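Local coordinates for protein flavin-dependent monooxygenase, oxygenase subunit HsaA (Mycobacterium tuberculosis, PDB 3AFF) that probably catalyses the ortho-hydroxylation of the cholesterol breakdown product 3-HSA, using reduced flavin and molecular oxygen, as the oxygenase of a two-component monooxygenase, at residues E175-D180 and V196-F201; S209-N214 and L387-T392; W294-G299 and Q326-G331. All coordinates share one frame; numbering follows the deposited sequence.

Contact 1 (E175-D180 and V196-F201); sequences EYEIKD and VVKDVF
E177 and V196 form an antiparallel hydrogen-bonded pair that joins the short strand 177-179 to strand 193-198 at the outer part of the beta domain. Both backbone bonds of the pair are present: V196 N donates to E177 O at 2.9 Å, and E177 N reaches V196 O over 3.2 Å. On the side of the sheet shared by this pair, K198 bends at chi2 and chi4 and brings NZ to 3.9 Å from E177 OE1, a long salt bridge at the protein surface. Y176 turns the other way. With CG held between its own backbone N and carbonyl carbon (chi1 53°), it leaves CB against V196 O. Y176 CB also lies 3.9 Å from V197 CG2, while the tyrosine side chain runs on to L195 and I171. Strand 193-198 pairs on its other side with strand 132-142, so 177-179 extends the sheet of the central beta domain of the acyl-CoA dehydrogenase fold; that neighbouring strand carries W141 and S142, which probably bind FMN. At D199 the chain turns a corner through a G1 beta bulge, where D199 and V200 both face V135. Beyond it V200 points back at E175: CG1 meets the carboxylate end, 3.5 Å from OE1 of E175, and CG2 lies against the E175 carbonyl. One water links the backbones, donating to E175 O and accepting from K198 N; another joins side chain to backbone, donating to E175 OE1 and to F201 O, 2.6 Å from each.

Contact 2 (S209-N214 and L387-T392); sequences SYKAMN and LPPGDT
The ring of P388 presses its CG and CB against the first turn of helix 210-214, between the side chains of Y210, K211 and N214. This helix leaves the beta domain of the acyl-CoA dehydrogenase fold directly after strand 207-209, and the contact ties it to the C-terminal tail of the chain. P388 CG lies 3.8 Å from Y210 CB and close to N214 ND2, one helical turn further on, while P388 CB rests on the backbone and CB of K211. Y210 and L387 run side by side and point the same way; CD2 of L387 comes obliquely to the tyrosine ring, 4.1 Å from Y210 CD2. The same ring meets those of F166 and W233, and the Y210 side chain touches Y120, probably an FMN-binding residue; the proline and leucine thus pack against an aromatic cluster next to the probable FMN site. S209 caps the helix, its OG accepting from K211 N, and D165 is a second partner of that hydroxyl.

N214 and T392 meet at a slant. With CG anti to its own carbonyl carbon (chi1 -64°), N214 directs its amide across to the tail, and ND2 donates to T392 OG1 at 3.3 Å, a bent bond (135° at the hydrogen) with the oxygen tilted 32° out of the amide plane. The threonine hydroxyl is itself held within its own segment: T392 OG1 donates to P389 O over 2.6 Å in the carbonyl plane, and T392 N gives that same oxygen a second bond at 2.9 Å.

Contact 3 (W294-G299 and Q326-G331); sequences WRQLIG and QVRATG
L297 CD1 lies 3.5 Å from Q326 NE2 and also touches CD and OE1 of that residue, its methyl set against the glutamine amide where the two side chains cross at about a right angle. Further along the same interface L297 CB faces A329 CB at 4.3 Å, the small methyl lying at the level where the two backbones come nearest. Q296 makes the third approach. Its chain is extended, with CG anti to the backbone N (chi1 179°), and carries the amide across to the other helix, where OE1 sits 3.8 Å from both R328 CB and A329 N, and NE2 lies beside R328 CD. No hydrogen bond joins the two segments, and OE1 of Q296, buried here, has no polar partner in the model.

Q326 is positioned from outside the pair. A bend at chi2 (-72°) swings its amide toward helix 233-259, where OE1 bonds to T239 OG1 and NE2 bonds weakly to S242 OG; S242 also touches L297, and its OG shares a weak hydrogen bond with T330 OG1. The axes of the segments 294-299 and 326-331 run roughly antiparallel and approach to 9.1 Å, with a crossing angle of -149°, as parts of successive helices 286-309 and 316-342 of the C-terminal helical domain. With helix 233-259 packed on both, they belong to the helical bundle characteristic of the acyl-CoA dehydrogenase fold.

How the contacts relate
After the N-terminal helices the chain enters the beta domain, where contact 1 closes a short loop of 15 residues and adds an outer strand to the sheet. Soon after contact 1 closes, the chain leaves the sheet at helix 210-214, which opens contact 2. This contact closes only near the C terminus, 172 residues later, and the intervening chain builds the C-terminal helices. Contact 3 falls wholly within that span, joining two successive helices across 26 residues. Contacts 1 and 3 lie on opposite sides of the chain's centre, with centres 36 Å apart; contact 2 ties the exit from the beta domain to the tail that follows the helices.

Contact 1 (E175-D180 and V196-F201)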
loop_
_atom_site.group_PDB
_atom_site.type_symbol
_atom_site.label_atom_id
_atom_site.label_comp_id
_atom_site.label_asym_id
_atom_site.label_seq_id
_atom_site.Cartn_x
_atom_site.Cartn_y
_atom_site.Cartn_z
ATOM N N GLU A 175 36.973 46.810 -20.588
ATOM C CA GLU A 175 36.003 46.667 -21.679
ATOM C C GLU A 175 34.525 46.501 -21.330
ATOM O O GLU A 175 33.709 46.408 -22.250
ATOM C CB GLU A 175 36.478 45.597 -22.655
ATOM C CG GLU A 175 37.725 46.131 -23.369
ATOM C CD GLU A 175 38.528 45.099 -24.061
ATOM O OE1 GLU A 175 38.139 43.940 -24.083
ATOM O OE2 GLU A 175 39.600 45.453 -24.593
ATOM N N TYR A 176 34.172 46.473 -20.038
ATOM C CA TYR A 176 32.718 46.534 -19.624
ATOM C C TYR A 176 32.512 47.540 -18.489
ATOM O O TYR A 176 33.481 47.986 -17.899
ATOM C CB TYR A 176 32.122 45.175 -19.170
ATOM C CG TYR A 176 32.922 44.494 -18.115
ATOM C CD1 TYR A 176 32.560 44.577 -16.745
ATOM C CD2 TYR A 176 34.041 43.699 -18.461
ATOM C CE1 TYR A 176 33.329 43.888 -15.749
ATOM C CE2 TYR A 176 34.796 43.046 -17.494
ATOM C CZ TYR A 176 34.447 43.153 -16.147
ATOM O OH TYR A 176 35.223 42.519 -15.183
ATOM N N GLU A 177 31.236 47.803 -18.180
ATOM C CA GLU A 177 30.790 48.758 -17.179
ATOM C C GLU A 177 30.005 47.906 -16.157
ATOM O O GLU A 177 29.212 46.997 -16.542
ATOM C CB GLU A 177 29.876 49.795 -17.857
ATOM C CG GLU A 177 29.442 50.973 -16.923
ATOM C CD GLU A 177 28.094 51.701 -17.309
ATOM O OE1 GLU A 177 27.751 51.763 -18.542
ATOM O OE2 GLU A 177 27.392 52.197 -16.373
ATOM N N ILE A 178 30.260 48.144 -14.878
ATOM C CA ILE A 178 29.433 47.546 -13.829
ATOM C C ILE A 178 28.328 48.517 -13.451
ATOM O O ILE A 178 28.624 49.607 -12.961
ATOM C CB ILE A 178 30.270 47.192 -12.604
ATOM C CG1 ILE A 178 31.334 46.135 -13.036
ATOM C CG2 ILE A 178 29.320 46.747 -11.443
ATOM C CD1 ILE A 178 32.259 45.700 -11.885
ATOM N N LYS A 179 27.084 48.161 -13.738
ATOM C CA LYS A 179 25.952 48.968 -13.286
ATOM C C LYS A 179 25.551 48.477 -11.906
ATOM O O LYS A 179 25.220 47.291 -11.766
ATOM C CB LYS A 179 24.774 48.849 -14.284
ATOM C CG LYS A 179 23.554 49.653 -13.925
ATOM C CD LYS A 179 22.446 49.620 -15.043
ATOM C CE LYS A 179 21.146 50.372 -14.591
ATOM N NZ LYS A 179 21.402 51.691 -13.810
ATOM N N ASP A 180 25.542 49.372 -10.909
ATOM C CA ASP A 180 25.136 49.013 -9.532
ATOM C C ASP A 180 23.624 48.990 -9.344
ATOM O O ASP A 180 22.979 50.041 -9.224
ATOM C CB ASP A 180 25.786 49.953 -8.507
ATOM C CG ASP A 180 25.299 49.707 -7.078
ATOM O OD1 ASP A 180 24.448 48.795 -6.855
ATOM O OD2 ASP A 180 25.761 50.456 -6.181
ATOM N N VAL A 196 27.721 45.496 -18.522
ATOM C CA VAL A 196 27.259 46.028 -19.821
ATOM C C VAL A 196 28.416 46.020 -20.804
ATOM O O VAL A 196 29.439 46.558 -20.525
ATOM C CB VAL A 196 26.676 47.482 -19.682
ATOM C CG1 VAL A 196 26.076 47.970 -21.018
ATOM C CG2 VAL A 196 25.609 47.526 -18.567
ATOM N N VAL A 197 28.229 45.378 -21.951
ATOM C CA VAL A 197 29.310 45.100 -22.869
ATOM C C VAL A 197 28.798 45.633 -24.204
ATOM O O VAL A 197 27.745 45.233 -24.636
ATOM C CB VAL A 197 29.597 43.529 -22.943
ATOM C CG1 VAL A 197 30.661 43.214 -23.923
ATOM C CG2 VAL A 197 29.959 42.958 -21.527
ATOM N N LYS A 198 29.550 46.537 -24.835
ATOM C CA LYS A 198 29.124 47.117 -26.134
ATOM C C LYS A 198 30.239 47.040 -27.149
ATOM O O LYS A 198 31.302 47.661 -26.961
ATOM C CB LYS A 198 28.705 48.592 -26.013
ATOM C CG LYS A 198 28.302 49.031 -24.644
ATOM C CD LYS A 198 27.204 50.173 -24.636
ATOM C CE LYS A 198 26.984 50.722 -23.184
ATOM N NZ LYS A 198 28.285 50.954 -22.349
ATOM N N ASP A 199 29.992 46.303 -28.224
ATOM C CA ASP A 199 30.891 46.219 -29.382
ATOM C C ASP A 199 32.317 45.911 -28.958
ATOM O O ASP A 199 33.252 46.614 -29.369
ATOM C CB ASP A 199 30.876 47.518 -30.229
ATOM C CG ASP A 199 29.626 47.659 -31.069
ATOM O OD1 ASP A 199 28.976 46.639 -31.336
ATOM O OD2 ASP A 199 29.297 48.810 -31.487
ATOM N N VAL A 200 32.485 44.871 -28.132
ATOM C CA VAL A 200 33.808 44.471 -27.650
ATOM C C VAL A 200 34.394 43.333 -28.476
ATOM O O VAL A 200 33.767 42.230 -28.594
ATOM C CB VAL A 200 33.763 44.094 -26.120
ATOM C CG1 VAL A 200 35.079 43.558 -25.678
ATOM C CG2 VAL A 200 33.372 45.330 -25.274
ATOM N N PHE A 201 35.590 43.577 -29.042
ATOM C CA PHE A 201 36.331 42.548 -29.747
ATOM C C PHE A 201 36.949 41.538 -28.754
ATOM O O PHE A 201 37.678 41.927 -27.829
ATOM C CB PHE A 201 37.427 43.144 -30.679
ATOM C CG PHE A 201 38.218 42.092 -31.350
ATOM C CD1 PHE A 201 37.641 41.329 -32.323
ATOM C CD2 PHE A 201 39.503 41.792 -30.921
ATOM C CE1 PHE A 201 38.319 40.293 -32.917
ATOM C CE2 PHE A 201 40.177 40.762 -31.484
ATOM C CZ PHE A 201 39.594 40.012 -32.536
HETATM O O HOH W 1 38.308 41.587 -25.282
HETATM O O HOH W 2 31.839 47.799 -23.519
#

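Contact 2 (S209-N214 and L387-T392)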
loop_
_atom_site.group_PDB
_atom_site.type_symbol
_atom_site.label_atom_id
_atom_site.label_comp_id
_atom_site.label_asym_id
_atom_site.label_seq_id
_atom_site.Cartn_x
_atom_site.Cartn_y
_atom_site.Cartn_z
ATOM N N SER A 209 34.037 27.035 -25.550
ATOM C CA SER A 209 32.767 26.382 -25.842
ATOM C C SER A 209 32.394 25.356 -24.745
ATOM O O SER A 209 33.272 24.676 -24.179
ATOM C CB SER A 209 32.956 25.685 -27.177
ATOM O OG SER A 209 31.827 24.939 -27.579
ATOM N N TYR A 210 31.108 25.259 -24.459
ATOM C CA TYR A 210 30.568 24.225 -23.546
ATOM C C TYR A 210 30.811 22.853 -24.167
ATOM O O TYR A 210 31.082 21.892 -23.432
ATOM C CB TYR A 210 29.076 24.440 -23.351
ATOM C CG TYR A 210 28.721 25.482 -22.324
ATOM C CD1 TYR A 210 29.713 26.306 -21.752
ATOM C CD2 TYR A 210 27.401 25.633 -21.886
ATOM C CE1 TYR A 210 29.401 27.257 -20.790
ATOM C CE2 TYR A 210 27.071 26.643 -20.887
ATOM C CZ TYR A 210 28.071 27.430 -20.390
ATOM O OH TYR A 210 27.824 28.383 -19.449
ATOM N N LYS A 211 30.805 22.764 -25.515
ATOM C CA LYS A 211 31.036 21.507 -26.164
ATOM C C LYS A 211 32.471 20.985 -25.828
ATOM O O LYS A 211 32.664 19.835 -25.362
ATOM C CB LYS A 211 30.776 21.658 -27.643
ATOM C CG LYS A 211 31.110 20.376 -28.424
ATOM C CD LYS A 211 31.157 20.560 -29.948
ATOM C CE LYS A 211 30.948 19.187 -30.648
ATOM N NZ LYS A 211 29.713 18.426 -30.062
ATOM N N ALA A 212 33.460 21.861 -26.009
ATOM C CA ALA A 212 34.852 21.580 -25.738
ATOM C C ALA A 212 35.139 21.204 -24.296
ATOM O O ALA A 212 35.915 20.280 -24.018
ATOM C CB ALA A 212 35.762 22.811 -26.202
ATOM N N MET A 213 34.560 21.936 -23.358
ATOM C CA MET A 213 34.671 21.588 -21.950
ATOM C C MET A 213 34.109 20.140 -21.732
ATOM O O MET A 213 34.801 19.230 -21.184
ATOM C CB MET A 213 33.933 22.691 -21.186
ATOM C CG MET A 213 33.891 22.674 -19.696
ATOM S SD MET A 213 33.798 24.432 -19.190
ATOM C CE MET A 213 32.258 24.894 -20.089
ATOM N N ASN A 214 32.914 19.877 -22.239
ATOM C CA ASN A 214 32.289 18.581 -22.002
ATOM C C ASN A 214 32.941 17.432 -22.808
ATOM O O ASN A 214 32.967 16.289 -22.352
ATOM C CB ASN A 214 30.803 18.693 -22.283
ATOM C CG ASN A 214 30.087 19.640 -21.324
ATOM O OD1 ASN A 214 30.570 19.974 -20.211
ATOM N ND2 ASN A 214 28.893 20.058 -21.733
ATOM N N LEU A 387 24.234 24.965 -28.472
ATOM C CA LEU A 387 24.511 24.197 -27.262
ATOM C C LEU A 387 24.976 22.762 -27.601
ATOM O O LEU A 387 24.644 22.232 -28.689
ATOM C CB LEU A 387 23.252 24.192 -26.371
ATOM C CG LEU A 387 23.106 25.461 -25.522
ATOM C CD1 LEU A 387 21.638 25.734 -25.076
ATOM C CD2 LEU A 387 24.073 25.475 -24.333
ATOM N N PRO A 388 25.721 22.110 -26.672
ATOM C CA PRO A 388 26.091 20.715 -26.878
ATOM C C PRO A 388 24.904 19.816 -26.528
ATOM O O PRO A 388 23.942 20.309 -25.982
ATOM C CB PRO A 388 27.225 20.500 -25.848
ATOM C CG PRO A 388 26.996 21.563 -24.781
ATOM C CD PRO A 388 26.146 22.624 -25.344
ATOM N N PRO A 389 24.966 18.493 -26.837
ATOM C CA PRO A 389 23.873 17.603 -26.484
ATOM C C PRO A 389 23.652 17.696 -24.991
ATOM O O PRO A 389 24.618 17.652 -24.215
ATOM C CB PRO A 389 24.395 16.190 -26.823
ATOM C CG PRO A 389 25.581 16.363 -27.590
ATOM C CD PRO A 389 26.076 17.795 -27.499
ATOM N N GLY A 390 22.384 17.794 -24.617
ATOM C CA GLY A 390 21.967 18.047 -23.251
ATOM C C GLY A 390 22.471 17.052 -22.221
ATOM O O GLY A 390 22.713 17.466 -21.051
ATOM N N ASP A 391 22.634 15.775 -22.609
ATOM C CA ASP A 391 23.166 14.797 -21.640
ATOM C C ASP A 391 24.631 15.099 -21.236
ATOM O O ASP A 391 25.062 14.699 -20.150
ATOM C CB ASP A 391 22.959 13.337 -22.090
ATOM C CG ASP A 391 23.643 13.012 -23.400
ATOM O OD1 ASP A 391 24.717 13.577 -23.683
ATOM O OD2 ASP A 391 23.106 12.164 -24.160
ATOM N N THR A 392 25.387 15.828 -22.082
ATOM C CA THR A 392 26.771 16.233 -21.736
ATOM C C THR A 392 26.796 17.326 -20.660
ATOM O O THR A 392 27.807 17.489 -19.933
ATOM C CB THR A 392 27.608 16.702 -22.952
ATOM O OG1 THR A 392 27.068 17.931 -23.447
ATOM C CG2 THR A 392 27.636 15.675 -24.113
#

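Contact 3 (W294-G299 and Q326-G331)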
loop_
_atom_site.group_PDB
_atom_site.type_symbol
_atom_site.label_atom_id
_atom_site.label_comp_id
_atom_site.label_asym_id
_atom_site.label_seq_id
_atom_site.Cartn_x
_atom_site.Cartn_y
_atom_site.Cartn_z
ATOM N N TRP A 294 24.227 17.662 3.333
ATOM C CA TRP A 294 25.657 17.832 3.106
ATOM C C TRP A 294 26.417 16.550 2.673
ATOM O O TRP A 294 27.144 16.575 1.642
ATOM C CB TRP A 294 26.367 18.540 4.271
ATOM C CG TRP A 294 27.875 18.656 3.991
ATOM C CD1 TRP A 294 28.878 17.853 4.512
ATOM C CD2 TRP A 294 28.523 19.545 3.027
ATOM N NE1 TRP A 294 30.128 18.234 3.974
ATOM C CE2 TRP A 294 29.936 19.261 3.068
ATOM C CE3 TRP A 294 28.058 20.568 2.183
ATOM C CZ2 TRP A 294 30.883 19.991 2.312
ATOM C CZ3 TRP A 294 29.029 21.295 1.380
ATOM C CH2 TRP A 294 30.408 20.989 1.464
ATOM N N ARG A 295 26.291 15.458 3.436
ATOM C CA ARG A 295 26.951 14.193 3.054
ATOM C C ARG A 295 26.596 13.823 1.632
ATOM O O ARG A 295 27.423 13.358 0.883
ATOM C CB ARG A 295 26.462 13.011 3.889
ATOM C CG ARG A 295 26.863 12.927 5.352
ATOM C CD ARG A 295 26.182 11.632 5.962
ATOM N NE ARG A 295 25.302 12.010 7.080
ATOM C CZ ARG A 295 25.753 12.430 8.266
ATOM N NH1 ARG A 295 27.071 12.492 8.519
ATOM N NH2 ARG A 295 24.898 12.785 9.207
ATOM N N GLN A 296 25.306 13.942 1.310
ATOM C CA GLN A 296 24.804 13.623 -0.026
ATOM C C GLN A 296 25.466 14.525 -1.112
ATOM O O GLN A 296 26.040 13.986 -2.096
ATOM C CB GLN A 296 23.277 13.762 -0.019
ATOM C CG GLN A 296 22.534 13.497 -1.336
ATOM C CD GLN A 296 21.006 13.812 -1.192
ATOM O OE1 GLN A 296 20.595 14.896 -0.681
ATOM N NE2 GLN A 296 20.163 12.828 -1.577
ATOM N N LEU A 297 25.458 15.848 -0.924
ATOM C CA LEU A 297 26.068 16.778 -1.941
ATOM C C LEU A 297 27.582 16.567 -2.174
ATOM O O LEU A 297 28.053 16.488 -3.300
ATOM C CB LEU A 297 25.873 18.230 -1.505
ATOM C CG LEU A 297 26.133 19.400 -2.499
ATOM C CD1 LEU A 297 25.133 19.340 -3.636
ATOM C CD2 LEU A 297 26.037 20.707 -1.774
ATOM N N ILE A 298 28.336 16.520 -1.078
ATOM C CA ILE A 298 29.783 16.431 -1.119
ATOM C C ILE A 298 30.185 15.016 -1.476
ATOM O O ILE A 298 31.262 14.770 -2.036
ATOM C CB ILE A 298 30.359 16.885 0.257
ATOM C CG1 ILE A 298 31.788 17.403 0.105
ATOM C CG2 ILE A 298 30.175 15.756 1.376
ATOM C CD1 ILE A 298 31.964 18.483 -0.913
ATOM N N GLY A 299 29.293 14.062 -1.168
ATOM C CA GLY A 299 29.469 12.692 -1.597
ATOM C C GLY A 299 29.591 12.456 -3.087
ATOM O O GLY A 299 30.387 11.612 -3.514
ATOM N N GLN A 326 21.237 18.011 -6.311
ATOM C CA GLN A 326 21.308 19.464 -6.051
ATOM C C GLN A 326 20.012 19.982 -5.443
ATOM O O GLN A 326 20.039 20.623 -4.416
ATOM C CB GLN A 326 21.617 20.272 -7.340
ATOM C CG GLN A 326 22.900 19.787 -8.071
ATOM C CD GLN A 326 24.205 20.128 -7.367
ATOM O OE1 GLN A 326 25.282 19.529 -7.675
ATOM N NE2 GLN A 326 24.155 21.087 -6.463
ATOM N N VAL A 327 18.872 19.727 -6.076
ATOM C CA VAL A 327 17.594 20.083 -5.442
ATOM C C VAL A 327 17.291 19.360 -4.137
ATOM O O VAL A 327 16.706 19.968 -3.258
ATOM C CB VAL A 327 16.325 20.012 -6.387
ATOM C CG1 VAL A 327 16.528 20.942 -7.550
ATOM C CG2 VAL A 327 16.120 18.634 -6.867
ATOM N N ARG A 328 17.671 18.094 -3.993
ATOM C CA ARG A 328 17.344 17.402 -2.749
ATOM C C ARG A 328 18.102 18.062 -1.580
ATOM O O ARG A 328 17.511 18.364 -0.549
ATOM C CB ARG A 328 17.682 15.920 -2.828
ATOM C CG ARG A 328 17.012 15.204 -4.017
ATOM C CD ARG A 328 16.889 13.669 -3.838
ATOM N NE ARG A 328 16.055 13.111 -4.940
ATOM C CZ ARG A 328 16.178 11.869 -5.444
ATOM N NH1 ARG A 328 17.083 11.034 -4.938
ATOM N NH2 ARG A 328 15.408 11.439 -6.454
ATOM N N ALA A 329 19.402 18.314 -1.762
ATOM C CA ALA A 329 20.213 18.896 -0.709
ATOM C C ALA A 329 19.731 20.274 -0.308
ATOM O O ALA A 329 19.545 20.564 0.866
ATOM C CB ALA A 329 21.649 18.959 -1.133
ATOM N N THR A 330 19.527 21.121 -1.300
ATOM C CA THR A 330 19.190 22.473 -1.083
ATOM C C THR A 330 17.739 22.556 -0.561
ATOM O O THR A 330 17.441 23.345 0.338
ATOM C CB THR A 330 19.470 23.267 -2.391
ATOM O OG1 THR A 330 20.893 23.376 -2.636
ATOM C CG2 THR A 330 18.950 24.666 -2.284
ATOM N N GLY A 331 16.841 21.747 -1.121
ATOM C CA GLY A 331 15.453 21.607 -0.580
ATOM C C GLY A 331 15.302 21.200 0.893
ATOM O O GLY A 331 14.547 21.848 1.659
#